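Long-range contacts in RNA-dependent RNA polymerase (Taggert virus, PDB 6DX3), which probably removes ubiquitin or ubiquitin-like modifiers from proteins, through the viral OTU cysteine protease domain of the polymerase: residues L41-A46 and D56-I61; L45-I50 and Q160-V165; N14-S19 and Y129-G134; V114-W119 and I142-R147. All coordinates share one frame; numbering follows the deposited sequence.

How the contacts relate
Contacts 3 and 4 lie in one mixed sheet, with centres about 10 Å apart: strand 17-24 borders 126-133, which borders 116-121, which borders 142-147. Contacts 1 and 2 share helix 40-49, their centres being about 11 Å apart, and meet where Leu60 and Ser57 touch Ile50. Both reach the sheet through contact 4, Leu41 packing on Ile144 and Met49 and Val164 on Ile142. Contact 3 is remote from contact 1, with centres about 21 Å apart on opposite sides of the chain's centre. Along the chain contact 1 closes before contact 4 opens, while contacts 2 and 3 cross. Segments near both ends of the modelled chain are thereby built into one compact fold.

Contact 1: L41-A46 and D56-I61; sequences LYHSLA and DSYKLI
Ile61 and Tyr58 press against Tyr42, His43 and Ala46 where helix 40-49 meets helix 57-72; the axes of the short helical segments 41-46 and 57-61 cross almost perpendicularly, at 95°, and approach to 7.8 Å. The tight part is apolar. One branch of Ile61, CG2, comes to the edge of the Tyr42 ring, 3.7 Å from CD1 of that residue, and also reaches Leu45 CB; the other branch, CG1, sits 3.7 Å from Ala46 CB. Next along the interface, Tyr58 CB lies 3.6 Å from Tyr42 CB and over one face of the His43 imidazole, 3.9 Å from its centroid, in a CH-pi contact. With CG of Tyr58 held between its own backbone N and carbonyl carbon (chi1 80°), the phenol runs alongside the imidazole, the two planes inclined at 42°, and CD2 of Tyr58 comes 3.3 Å from CE1 of His43. Phe108 of helix 102-112 adds to the packing round Ile61.

The other side, by the partly exposed Tyr58, is looser and wetter. Here a water lies 2.8 Å from His43 ND1 and accepts a weak bond from Tyr58 N. Ser57 OG is engaged with Gln54 N. With no direct polar bond between the segments, the crossing depends on hydrocarbon and ring packing, and the single water joins its polar margin.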
loop_
_atom_site.group_PDB
_atom_site.type_symbol
_atom_site.label_atom_id
_atom_site.label_comp_id
_atom_site.label_asym_id
_atom_site.label_seq_id
_atom_site.Cartn_x
_atom_site.Cartn_y
_atom_site.Cartn_z
ATOM N N LEU A 41 -2.451 -7.538 0.975
ATOM C CA LEU A 41 -1.713 -6.277 1.023
ATOM C C LEU A 41 -0.217 -6.526 0.880
ATOM O O LEU A 41 0.463 -5.860 0.091
ATOM C CB LEU A 41 -2.003 -5.521 2.320
ATOM C CG LEU A 41 -1.132 -4.267 2.470
ATOM C CD1 LEU A 41 -1.520 -3.210 1.439
ATOM C CD2 LEU A 41 -1.187 -3.691 3.873
ATOM N N TYR A 42 0.306 -7.504 1.626
ATOM C CA TYR A 42 1.736 -7.791 1.590
ATOM C C TYR A 42 2.153 -8.429 0.271
ATOM O O TYR A 42 3.269 -8.191 -0.201
ATOM C CB TYR A 42 2.111 -8.680 2.774
ATOM C CG TYR A 42 1.653 -8.103 4.094
ATOM C CD1 TYR A 42 2.194 -6.916 4.572
ATOM C CD2 TYR A 42 0.675 -8.730 4.852
ATOM C CE1 TYR A 42 1.780 -6.372 5.773
ATOM C CE2 TYR A 42 0.253 -8.193 6.060
ATOM C CZ TYR A 42 0.811 -7.011 6.513
ATOM O OH TYR A 42 0.405 -6.465 7.708
ATOM N N HIS A 43 1.280 -9.241 -0.331
ATOM C CA HIS A 43 1.531 -9.747 -1.678
ATOM C C HIS A 43 1.709 -8.598 -2.664
ATOM O O HIS A 43 2.671 -8.571 -3.441
ATOM C CB HIS A 43 0.374 -10.642 -2.131
ATOM C CG HIS A 43 0.385 -12.014 -1.534
ATOM N ND1 HIS A 43 1.361 -12.945 -1.823
ATOM C CD2 HIS A 43 -0.475 -12.623 -0.684
ATOM C CE1 HIS A 43 1.106 -14.064 -1.168
ATOM N NE2 HIS A 43 -0.001 -13.894 -0.469
ATOM N N SER A 44 0.777 -7.638 -2.648
ATOM C CA SER A 44 0.810 -6.547 -3.614
ATOM C C SER A 44 1.986 -5.612 -3.375
ATOM O O SER A 44 2.550 -5.075 -4.333
ATOM C CB SER A 44 -0.507 -5.772 -3.570
ATOM O OG SER A 44 -0.863 -5.469 -2.234
ATOM N N LEU A 45 2.370 -5.403 -2.113
ATOM C CA LEU A 45 3.576 -4.632 -1.830
ATOM C C LEU A 45 4.827 -5.381 -2.281
ATOM O O LEU A 45 5.774 -4.767 -2.786
ATOM C CB LEU A 45 3.649 -4.302 -0.341
ATOM C CG LEU A 45 2.639 -3.265 0.156
ATOM C CD1 LEU A 45 2.765 -3.065 1.659
ATOM C CD2 LEU A 45 2.822 -1.951 -0.582
ATOM N N ALA A 46 4.852 -6.705 -2.108
ATOM C CA ALA A 46 5.977 -7.483 -2.619
ATOM C C ALA A 46 6.022 -7.455 -4.141
ATOM O O ALA A 46 7.109 -7.499 -4.731
ATOM C CB ALA A 46 5.901 -8.928 -2.124
ATOM N N ASP A 56 5.752 -16.801 -1.185
ATOM C CA ASP A 56 6.081 -16.410 0.178
ATOM C C ASP A 56 6.758 -15.046 0.268
ATOM O O ASP A 56 7.153 -14.643 1.366
ATOM C CB ASP A 56 6.968 -17.477 0.833
ATOM C CG ASP A 56 8.273 -17.697 0.088
ATOM O OD1 ASP A 56 8.397 -17.220 -1.059
ATOM O OD2 ASP A 56 9.180 -18.349 0.651
ATOM N N SER A 57 6.894 -14.324 -0.850
ATOM C CA SER A 57 7.561 -13.024 -0.813
ATOM C C SER A 57 6.860 -12.058 0.132
ATOM O O SER A 57 7.509 -11.183 0.719
ATOM C CB SER A 57 7.633 -12.416 -2.214
ATOM O OG SER A 57 8.445 -13.190 -3.078
ATOM N N TYR A 58 5.541 -12.205 0.294
ATOM C CA TYR A 58 4.793 -11.346 1.205
ATOM C C TYR A 58 5.328 -11.430 2.628
ATOM O O TYR A 58 5.182 -10.477 3.401
ATOM C CB TYR A 58 3.309 -11.724 1.181
ATOM C CG TYR A 58 2.975 -12.941 2.016
ATOM C CD1 TYR A 58 2.537 -12.813 3.329
ATOM C CD2 TYR A 58 3.099 -14.221 1.492
ATOM C CE1 TYR A 58 2.233 -13.922 4.093
ATOM C CE2 TYR A 58 2.796 -15.338 2.249
ATOM C CZ TYR A 58 2.362 -15.183 3.549
ATOM O OH TYR A 58 2.060 -16.288 4.308
ATOM N N LYS A 59 5.924 -12.568 2.995
ATOM C CA LYS A 59 6.519 -12.699 4.321
ATOM C C LYS A 59 7.661 -11.711 4.507
ATOM O O LYS A 59 7.825 -11.137 5.591
ATOM C CB LYS A 59 7.008 -14.131 4.542
ATOM C CG LYS A 59 5.898 -15.156 4.708
ATOM C CD LYS A 59 6.436 -16.452 5.308
ATOM C CE LYS A 59 5.357 -17.519 5.393
ATOM N NZ LYS A 59 5.851 -18.771 6.035
ATOM N N LEU A 60 8.466 -11.505 3.460
ATOM C CA LEU A 60 9.505 -10.480 3.508
ATOM C C LEU A 60 8.913 -9.125 3.866
ATOM O O LEU A 60 9.492 -8.375 4.661
ATOM C CB LEU A 60 10.227 -10.400 2.160
ATOM C CG LEU A 60 11.074 -11.586 1.689
ATOM C CD1 LEU A 60 11.858 -11.200 0.448
ATOM C CD2 LEU A 60 12.017 -12.071 2.776
ATOM N N ILE A 61 7.750 -8.804 3.293
ATOM C CA ILE A 61 7.120 -7.510 3.535
ATOM C C ILE A 61 6.600 -7.422 4.961
ATOM O O ILE A 61 6.812 -6.419 5.654
ATOM C CB ILE A 61 5.999 -7.277 2.506
ATOM C CG1 ILE A 61 6.566 -7.315 1.088
ATOM C CG2 ILE A 61 5.292 -5.956 2.762
ATOM C CD1 ILE A 61 7.703 -6.341 0.872
HETATM O O HOH W 1 4.181 -12.766 -2.182
#

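Contact 2: L45-I50 and Q160-V165; sequences LACGMI and QRTAVV
Val164 meets the carbonyl of Gly48 with both its backbone and its side chain, fastening the C-terminal tail to the end region of helix 40-49. Its N-H gives a nearly straight bond (171°) to Gly48 O, with N and O 2.9 Å apart and the donor tilted 31° from the carbonyl plane. Followed outward, the side chain stays near the same oxygen: Val164 CB is 4.0 Å from Gly48 O and CG1 4.1 Å from it. CG2 leans in closest, at 3.3 Å from Gly48 O, because it stands between the backbone N and carbonyl carbon of Val164; it also packs on CG1 of Ile142 in the sheet.

One residue earlier, Ala163 points its methyl at the backbone of residues 48-50, its CB being 3.4 Å from Gly48 O and touching the carbonyl carbons of Met49 and Ile50. Thr162 adds a branch contact, its CG2 lying 3.6 Å from Cys47 SG, which is swung anti to the backbone N of Cys47. Flanking polar groups are taken up nearby: Glu51 accepts from Ala163 N, and Tyr153 OH bonds Thr162 O.

The chemistry is thus one backbone hydrogen bond between the segments, flanked by the methyl groups of Ala163 and Val164. A carbonyl near a helix C terminus would probably carry extra negative character, which suits it to receive the tail's N-H.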
loop_
_atom_site.group_PDB
_atom_site.type_symbol
_atom_site.label_atom_id
_atom_site.label_comp_id
_atom_site.label_asym_id
_atom_site.label_seq_id
_atom_site.Cartn_x
_atom_site.Cartn_y
_atom_site.Cartn_z
ATOM N N LEU A 45 2.370 -5.403 -2.113
ATOM C CA LEU A 45 3.576 -4.632 -1.830
ATOM C C LEU A 45 4.827 -5.381 -2.281
ATOM O O LEU A 45 5.774 -4.767 -2.786
ATOM C CB LEU A 45 3.649 -4.302 -0.341
ATOM C CG LEU A 45 2.639 -3.265 0.156
ATOM C CD1 LEU A 45 2.765 -3.065 1.659
ATOM C CD2 LEU A 45 2.822 -1.951 -0.582
ATOM N N ALA A 46 4.852 -6.705 -2.108
ATOM C CA ALA A 46 5.977 -7.483 -2.619
ATOM C C ALA A 46 6.022 -7.455 -4.141
ATOM O O ALA A 46 7.109 -7.499 -4.731
ATOM C CB ALA A 46 5.901 -8.928 -2.124
ATOM N N CYS A 47 4.857 -7.377 -4.788
ATOM C CA CYS A 47 4.814 -7.313 -6.243
ATOM C C CYS A 47 5.483 -6.050 -6.765
ATOM O O CYS A 47 6.060 -6.058 -7.858
ATOM C CB CYS A 47 3.364 -7.390 -6.728
ATOM S SG CYS A 47 3.172 -7.640 -8.506
ATOM N N GLY A 48 5.422 -4.960 -6.000
ATOM C CA GLY A 48 6.087 -3.735 -6.393
ATOM C C GLY A 48 7.556 -3.652 -6.043
ATOM O O GLY A 48 8.252 -2.784 -6.574
ATOM N N MET A 49 8.041 -4.532 -5.167
ATOM C CA MET A 49 9.421 -4.498 -4.702
ATOM C C MET A 49 10.290 -5.618 -5.254
ATOM O O MET A 49 11.509 -5.449 -5.331
ATOM C CB MET A 49 9.471 -4.562 -3.171
ATOM C CG MET A 49 8.808 -3.390 -2.463
ATOM S SD MET A 49 9.798 -1.885 -2.506
ATOM C CE MET A 49 11.237 -2.394 -1.574
ATOM N N ILE A 50 9.709 -6.757 -5.625
ATOM C CA ILE A 50 10.469 -7.923 -6.068
ATOM C C ILE A 50 10.002 -8.301 -7.469
ATOM O O ILE A 50 8.820 -8.603 -7.676
ATOM C CB ILE A 50 10.317 -9.108 -5.100
ATOM C CG1 ILE A 50 10.605 -8.666 -3.661
ATOM C CG2 ILE A 50 11.244 -10.244 -5.501
ATOM C CD1 ILE A 50 10.377 -9.757 -2.629
ATOM N N GLN A 160 7.593 -2.535 -18.728
ATOM C CA GLN A 160 8.061 -3.903 -18.910
ATOM C C GLN A 160 8.389 -4.594 -17.595
ATOM O O GLN A 160 8.136 -5.794 -17.452
ATOM C CB GLN A 160 9.295 -3.919 -19.819
ATOM C CG GLN A 160 9.039 -4.491 -21.205
ATOM C CD GLN A 160 7.913 -3.780 -21.928
ATOM O OE1 GLN A 160 7.872 -2.552 -21.988
ATOM N NE2 GLN A 160 6.987 -4.553 -22.477
ATOM N N ARG A 161 8.945 -3.868 -16.631
ATOM C CA ARG A 161 9.204 -4.414 -15.307
ATOM C C ARG A 161 7.988 -4.187 -14.421
ATOM O O ARG A 161 7.437 -3.083 -14.384
ATOM C CB ARG A 161 10.443 -3.775 -14.680
ATOM C CG ARG A 161 11.758 -4.436 -15.078
ATOM C CD ARG A 161 12.407 -3.710 -16.240
ATOM N NE ARG A 161 13.181 -4.606 -17.095
ATOM C CZ ARG A 161 13.802 -4.222 -18.205
ATOM N NH1 ARG A 161 13.737 -2.957 -18.592
ATOM N NH2 ARG A 161 14.485 -5.099 -18.927
ATOM N N THR A 162 7.567 -5.237 -13.717
ATOM C CA THR A 162 6.429 -5.110 -12.813
ATOM C C THR A 162 6.815 -4.331 -11.563
ATOM O O THR A 162 6.124 -3.383 -11.169
ATOM C CB THR A 162 5.892 -6.495 -12.451
ATOM O OG1 THR A 162 5.518 -7.187 -13.649
ATOM C CG2 THR A 162 4.682 -6.381 -11.540
ATOM N N ALA A 163 7.921 -4.709 -10.930
ATOM C CA ALA A 163 8.385 -3.988 -9.759
ATOM C C ALA A 163 8.984 -2.643 -10.162
ATOM O O ALA A 163 9.311 -2.395 -11.325
ATOM C CB ALA A 163 9.416 -4.815 -8.991
ATOM N N VAL A 164 9.119 -1.765 -9.172
ATOM C CA VAL A 164 9.695 -0.444 -9.381
ATOM C C VAL A 164 11.191 -0.502 -9.101
ATOM O O VAL A 164 11.710 -1.542 -8.684
ATOM C CB VAL A 164 8.999 0.602 -8.491
ATOM C CG1 VAL A 164 7.510 0.629 -8.795
ATOM C CG2 VAL A 164 9.243 0.283 -7.024
ATOM N N VAL A 165 11.888 0.606 -9.348
ATOM C CA VAL A 165 13.303 0.750 -9.009
ATOM C C VAL A 165 13.741 2.185 -9.282
ATOM O O VAL A 165 14.435 2.801 -8.473
ATOM C CB VAL A 165 14.194 -0.244 -9.786
ATOM C CG1 VAL A 165 13.953 -0.118 -11.280
ATOM C CG2 VAL A 165 15.665 -0.029 -9.447
#

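Contact 3: N14-S19 and Y129-G134; sequences NGYYYS and YVVRYG
Tyr17 and Arg132 form an antiparallel hydrogen-bonded pair, as do Ser19 and Val130, in strands whose directions differ by 163°; Tyr18 and Val131 make the non-hydrogen-bonded pair between them. This antiparallel pairing joins strand 17-24 to strand 126-133 within the mixed sheet of the OTU-like domain. Among its four backbone bonds, Tyr17 N to Arg132 O, at 2.9 Å, is matched by Arg132 N to Tyr17 O.

On the face with Tyr17 and Arg132, the two side chains make a cation-pi contact. Arg132 extends with CG anti to its N, then bends at chi3, which brings NH2 3.1 Å above the centre of the Tyr17 ring. The guanidinium is turned 61° from that ring rather than stacked flat, and its NE donates to Gly134 O; Trp9 makes a second cation-pi contact with Arg132, and Tyr17 OH bonds Glu135. On the strand pair's other face, CE1 of Tyr18 is 3.5 Å from CD1 of Tyr129, with little ring overlap.

Tyr16 lies alongside Tyr133, ring planes at 37°. CB of Tyr16 sits over one face of the Tyr133 ring, and CD2 of Tyr16 is 3.4 Å from CE1 of Tyr133, whose hydroxyl goes on to Glu78. Where the strands part, a water accepts from Gly134 N at 3.1 Å and donates a weak, 3.4 Å bond to Gly15 O.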
loop_
_atom_site.group_PDB
_atom_site.type_symbol
_atom_site.label_atom_id
_atom_site.label_comp_id
_atom_site.label_asym_id
_atom_site.label_seq_id
_atom_site.Cartn_x
_atom_site.Cartn_y
_atom_site.Cartn_z
ATOM N N ASN A 14 -2.434 13.702 9.363
ATOM C CA ASN A 14 -2.173 12.294 9.649
ATOM C C ASN A 14 -0.838 11.815 9.095
ATOM O O ASN A 14 -0.368 10.748 9.500
ATOM C CB ASN A 14 -3.300 11.428 9.085
ATOM C CG ASN A 14 -4.278 10.983 10.150
ATOM O OD1 ASN A 14 -4.030 10.018 10.872
ATOM N ND2 ASN A 14 -5.403 11.688 10.251
ATOM N N GLY A 15 -0.231 12.552 8.177
ATOM C CA GLY A 15 1.093 12.241 7.691
ATOM C C GLY A 15 1.201 11.686 6.278
ATOM O O GLY A 15 2.222 11.060 5.961
ATOM N N TYR A 16 0.199 11.894 5.430
ATOM C CA TYR A 16 0.250 11.429 4.050
ATOM C C TYR A 16 -0.622 12.340 3.198
ATOM O O TYR A 16 -1.290 13.245 3.704
ATOM C CB TYR A 16 -0.187 9.964 3.939
ATOM C CG TYR A 16 -1.542 9.671 4.548
ATOM C CD1 TYR A 16 -2.694 9.703 3.775
ATOM C CD2 TYR A 16 -1.663 9.358 5.897
ATOM C CE1 TYR A 16 -3.932 9.433 4.328
ATOM C CE2 TYR A 16 -2.895 9.088 6.459
ATOM C CZ TYR A 16 -4.025 9.129 5.673
ATOM O OH TYR A 16 -5.251 8.859 6.234
ATOM N N TYR A 17 -0.612 12.092 1.893
ATOM C CA TYR A 17 -1.361 12.897 0.941
ATOM C C TYR A 17 -2.669 12.212 0.572
ATOM O O TYR A 17 -2.767 10.983 0.561
ATOM C CB TYR A 17 -0.534 13.150 -0.322
ATOM C CG TYR A 17 0.683 14.007 -0.084
ATOM C CD1 TYR A 17 1.899 13.436 0.267
ATOM C CD2 TYR A 17 0.616 15.388 -0.203
ATOM C CE1 TYR A 17 3.016 14.217 0.486
ATOM C CE2 TYR A 17 1.728 16.178 0.016
ATOM C CZ TYR A 17 2.924 15.588 0.359
ATOM O OH TYR A 17 4.030 16.374 0.577
ATOM N N TYR A 18 -3.676 13.030 0.261
ATOM C CA TYR A 18 -4.997 12.564 -0.137
ATOM C C TYR A 18 -5.460 13.371 -1.338
ATOM O O TYR A 18 -5.249 14.585 -1.395
ATOM C CB TYR A 18 -6.011 12.707 1.009
ATOM C CG TYR A 18 -7.460 12.465 0.620
ATOM C CD1 TYR A 18 -8.043 11.218 0.791
ATOM C CD2 TYR A 18 -8.249 13.489 0.107
ATOM C CE1 TYR A 18 -9.365 10.993 0.451
ATOM C CE2 TYR A 18 -9.573 13.272 -0.241
ATOM C CZ TYR A 18 -10.125 12.021 -0.064
ATOM O OH TYR A 18 -11.442 11.796 -0.402
ATOM N N SER A 19 -6.113 12.697 -2.287
ATOM C CA SER A 19 -6.621 13.374 -3.464
ATOM C C SER A 19 -7.843 12.652 -4.011
ATOM O O SER A 19 -7.796 11.424 -4.183
ATOM C CB SER A 19 -5.549 13.462 -4.552
ATOM O OG SER A 19 -6.119 13.826 -5.796
ATOM N N TYR A 129 -10.826 8.013 -5.049
ATOM C CA TYR A 129 -9.829 8.770 -4.302
ATOM C C TYR A 129 -8.559 7.938 -4.195
ATOM O O TYR A 129 -8.568 6.723 -4.404
ATOM C CB TYR A 129 -10.341 9.195 -2.915
ATOM C CG TYR A 129 -10.312 8.136 -1.827
ATOM C CD1 TYR A 129 -9.147 7.872 -1.115
ATOM C CD2 TYR A 129 -11.463 7.438 -1.481
ATOM C CE1 TYR A 129 -9.117 6.919 -0.115
ATOM C CE2 TYR A 129 -11.446 6.486 -0.474
ATOM C CZ TYR A 129 -10.267 6.229 0.203
ATOM O OH TYR A 129 -10.235 5.284 1.202
ATOM N N VAL A 130 -7.463 8.619 -3.869
ATOM C CA VAL A 130 -6.149 7.999 -3.760
ATOM C C VAL A 130 -5.403 8.655 -2.605
ATOM O O VAL A 130 -5.555 9.856 -2.356
ATOM C CB VAL A 130 -5.360 8.121 -5.086
ATOM C CG1 VAL A 130 -5.143 9.585 -5.456
ATOM C CG2 VAL A 130 -4.033 7.377 -5.007
ATOM N N VAL A 131 -4.621 7.860 -1.876
ATOM C CA VAL A 131 -3.738 8.381 -0.842
ATOM C C VAL A 131 -2.306 8.018 -1.208
ATOM O O VAL A 131 -2.044 6.974 -1.817
ATOM C CB VAL A 131 -4.096 7.865 0.571
ATOM C CG1 VAL A 131 -5.543 8.206 0.913
ATOM C CG2 VAL A 131 -3.850 6.374 0.682
ATOM N N ARG A 132 -1.376 8.896 -0.843
ATOM C CA ARG A 132 0.027 8.731 -1.197
ATOM C C ARG A 132 0.875 8.816 0.059
ATOM O O ARG A 132 0.831 9.822 0.776
ATOM C CB ARG A 132 0.476 9.787 -2.212
ATOM C CG ARG A 132 1.909 9.588 -2.697
ATOM C CD ARG A 132 2.341 10.695 -3.638
ATOM N NE ARG A 132 2.635 11.930 -2.922
ATOM C CZ ARG A 132 2.589 13.138 -3.470
ATOM N NH1 ARG A 132 2.259 13.275 -4.747
ATOM N NH2 ARG A 132 2.872 14.209 -2.742
ATOM N N TYR A 133 1.639 7.761 0.322
ATOM C CA TYR A 133 2.666 7.756 1.360
ATOM C C TYR A 133 3.999 7.980 0.655
ATOM O O TYR A 133 4.578 7.048 0.096
ATOM C CB TYR A 133 2.646 6.446 2.141
ATOM C CG TYR A 133 1.387 6.249 2.954
ATOM C CD1 TYR A 133 1.291 6.741 4.249
ATOM C CD2 TYR A 133 0.294 5.575 2.426
ATOM C CE1 TYR A 133 0.144 6.564 4.996
ATOM C CE2 TYR A 133 -0.860 5.397 3.165
ATOM C CZ TYR A 133 -0.929 5.891 4.450
ATOM O OH TYR A 133 -2.075 5.715 5.196
ATOM N N GLY A 134 4.476 9.216 0.667
ATOM C CA GLY A 134 5.687 9.598 -0.029
ATOM C C GLY A 134 5.442 10.752 -0.983
ATOM O O GLY A 134 4.342 11.292 -1.085
HETATM O O HOH W 2 3.693 11.264 2.871
#

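Contact 4: V114-W119 and I142-R147; sequences VTVYIW and INIMHR
Trp119 and Asn143 supply the side-chain hydrogen bond of this strand pair: Trp119 NE1 donates its N-H to Asn143 OD1 over 2.9 Å at 158°, lying in the carbonyl plane on a lone pair, with OD1 at the indole edge. This bond to OD1 and the one from Asn143 ND2 to Met138 O, one on each end of the amide, hold its rotation. OD1 of Asn143 also rests 3.2 Å from Tyr117 CB.

Backbone bonds form the second group. They alternate from Thr115 O to Trp119 O; Trp119 N to Ile144 O is nearly straight (176°, 2.8 Å). CA-H contacts such as Val116 CA to Ile142 O, 3.2 Å apart, fill in between.

Apolar contacts make up the third, on the face bearing Val116, Ile118, Ile142 and Ile144. Ile142 CD1 reaches back to Val114 CG2 at 3.9 Å, and Ile144 CD1 lies 4.0 Å from Ile118 CG1, the two isoleucines pointing the same way. Helix 102-112 covers this side through Val105.

Strands 116-121 and 142-147 thus make a parallel pair, their short segments 19° apart, in the otherwise antiparallel mixed sheet at the centre of the OTU-like cysteine protease fold.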
loop_
_atom_site.group_PDB
_atom_site.type_symbol
_atom_site.label_atom_id
_atom_site.label_comp_id
_atom_site.label_asym_id
_atom_site.label_seq_id
_atom_site.Cartn_x
_atom_site.Cartn_y
_atom_site.Cartn_z
ATOM N N VAL A 114 10.250 4.191 0.003
ATOM C CA VAL A 114 9.610 4.076 -1.300
ATOM C C VAL A 114 8.209 4.655 -1.183
ATOM O O VAL A 114 7.559 4.520 -0.141
ATOM C CB VAL A 114 9.571 2.611 -1.793
ATOM C CG1 VAL A 114 8.760 1.741 -0.839
ATOM C CG2 VAL A 114 9.005 2.529 -3.207
ATOM N N THR A 115 7.752 5.314 -2.241
ATOM C CA THR A 115 6.432 5.922 -2.254
ATOM C C THR A 115 5.398 4.897 -2.699
ATOM O O THR A 115 5.643 4.107 -3.615
ATOM C CB THR A 115 6.412 7.140 -3.179
ATOM O OG1 THR A 115 7.362 8.109 -2.715
ATOM C CG2 THR A 115 5.032 7.773 -3.210
ATOM N N VAL A 116 4.247 4.899 -2.027
ATOM C CA VAL A 116 3.160 3.975 -2.327
ATOM C C VAL A 116 1.880 4.768 -2.542
ATOM O O VAL A 116 1.495 5.578 -1.691
ATOM C CB VAL A 116 2.959 2.933 -1.210
ATOM C CG1 VAL A 116 1.797 2.011 -1.557
ATOM C CG2 VAL A 116 4.234 2.128 -0.991
ATOM N N TYR A 117 1.229 4.537 -3.678
ATOM C CA TYR A 117 -0.107 5.049 -3.949
ATOM C C TYR A 117 -1.111 3.945 -3.652
ATOM O O TYR A 117 -0.919 2.801 -4.077
ATOM C CB TYR A 117 -0.252 5.493 -5.407
ATOM C CG TYR A 117 0.518 6.736 -5.804
ATOM C CD1 TYR A 117 -0.127 7.802 -6.416
ATOM C CD2 TYR A 117 1.888 6.834 -5.596
ATOM C CE1 TYR A 117 0.565 8.935 -6.794
ATOM C CE2 TYR A 117 2.589 7.963 -5.969
ATOM C CZ TYR A 117 1.922 9.010 -6.568
ATOM O OH TYR A 117 2.611 10.140 -6.945
ATOM N N ILE A 118 -2.174 4.283 -2.929
ATOM C CA ILE A 118 -3.260 3.352 -2.639
ATOM C C ILE A 118 -4.515 3.897 -3.304
ATOM O O ILE A 118 -5.085 4.899 -2.849
ATOM C CB ILE A 118 -3.480 3.154 -1.134
ATOM C CG1 ILE A 118 -2.158 2.856 -0.425
ATOM C CG2 ILE A 118 -4.473 2.025 -0.894
ATOM C CD1 ILE A 118 -2.316 2.643 1.074
ATOM N N TRP A 119 -4.945 3.244 -4.379
ATOM C CA TRP A 119 -6.121 3.669 -5.127
ATOM C C TRP A 119 -7.347 2.930 -4.607
ATOM O O TRP A 119 -7.356 1.697 -4.543
ATOM C CB TRP A 119 -5.932 3.409 -6.623
ATOM C CG TRP A 119 -4.680 4.024 -7.183
ATOM C CD1 TRP A 119 -3.403 3.556 -7.050
ATOM C CD2 TRP A 119 -4.589 5.220 -7.968
ATOM N NE1 TRP A 119 -2.524 4.388 -7.701
ATOM C CE2 TRP A 119 -3.227 5.414 -8.276
ATOM C CE3 TRP A 119 -5.527 6.144 -8.440
ATOM C CZ2 TRP A 119 -2.779 6.497 -9.034
ATOM C CZ3 TRP A 119 -5.080 7.217 -9.193
ATOM C CH2 TRP A 119 -3.720 7.385 -9.481
ATOM N N ILE A 142 5.158 2.642 -6.020
ATOM C CA ILE A 142 4.324 1.449 -5.960
ATOM C C ILE A 142 2.865 1.878 -5.959
ATOM O O ILE A 142 2.450 2.712 -5.144
ATOM C CB ILE A 142 4.651 0.610 -4.715
ATOM C CG1 ILE A 142 6.082 0.065 -4.802
ATOM C CG2 ILE A 142 3.638 -0.515 -4.554
ATOM C CD1 ILE A 142 6.592 -0.507 -3.501
ATOM N N ASN A 143 2.083 1.322 -6.878
ATOM C CA ASN A 143 0.650 1.572 -6.942
ATOM C C ASN A 143 -0.091 0.285 -6.613
ATOM O O ASN A 143 0.201 -0.768 -7.189
ATOM C CB ASN A 143 0.244 2.091 -8.322
ATOM C CG ASN A 143 0.886 3.423 -8.655
ATOM O OD1 ASN A 143 0.303 4.482 -8.419
ATOM N ND2 ASN A 143 2.097 3.380 -9.204
ATOM N N ILE A 144 -1.030 0.369 -5.669
ATOM C CA ILE A 144 -1.876 -0.759 -5.306
ATOM C C ILE A 144 -3.327 -0.299 -5.313
ATOM O O ILE A 144 -3.629 0.893 -5.232
ATOM C CB ILE A 144 -1.506 -1.372 -3.936
ATOM C CG1 ILE A 144 -1.741 -0.371 -2.809
ATOM C CG2 ILE A 144 -0.062 -1.846 -3.921
ATOM C CD1 ILE A 144 -1.427 -0.931 -1.446
ATOM N N MET A 145 -4.231 -1.273 -5.416
ATOM C CA MET A 145 -5.659 -1.023 -5.566
ATOM C C MET A 145 -6.392 -1.591 -4.360
ATOM O O MET A 145 -6.322 -2.797 -4.098
ATOM C CB MET A 145 -6.187 -1.648 -6.861
ATOM C CG MET A 145 -7.575 -1.171 -7.289
ATOM S SD MET A 145 -8.025 -1.806 -8.921
ATOM C CE MET A 145 -9.806 -1.773 -8.840
ATOM N N HIS A 146 -7.100 -0.729 -3.638
ATOM C CA HIS A 146 -7.856 -1.126 -2.455
ATOM C C HIS A 146 -9.277 -1.493 -2.865
ATOM O O HIS A 146 -10.043 -0.629 -3.306
ATOM C CB HIS A 146 -7.857 0.009 -1.430
ATOM C CG HIS A 146 -8.251 -0.413 -0.051
ATOM N ND1 HIS A 146 -8.546 0.492 0.947
ATOM C CD2 HIS A 146 -8.390 -1.642 0.502
ATOM C CE1 HIS A 146 -8.851 -0.159 2.056
ATOM N NE2 HIS A 146 -8.766 -1.457 1.810
ATOM N N ARG A 147 -9.633 -2.767 -2.710
ATOM C CA ARG A 147 -10.907 -3.308 -3.183
ATOM C C ARG A 147 -11.626 -3.945 -1.998
ATOM O O ARG A 147 -11.417 -5.126 -1.707
ATOM C CB ARG A 147 -10.678 -4.311 -4.310
ATOM C CG ARG A 147 -9.521 -3.940 -5.218
ATOM C CD ARG A 147 -9.368 -4.921 -6.371
ATOM N NE ARG A 147 -10.412 -4.773 -7.375
ATOM C CZ ARG A 147 -10.431 -5.429 -8.531
ATOM N NH1 ARG A 147 -9.458 -6.281 -8.826
ATOM N NH2 ARG A 147 -11.421 -5.238 -9.398
#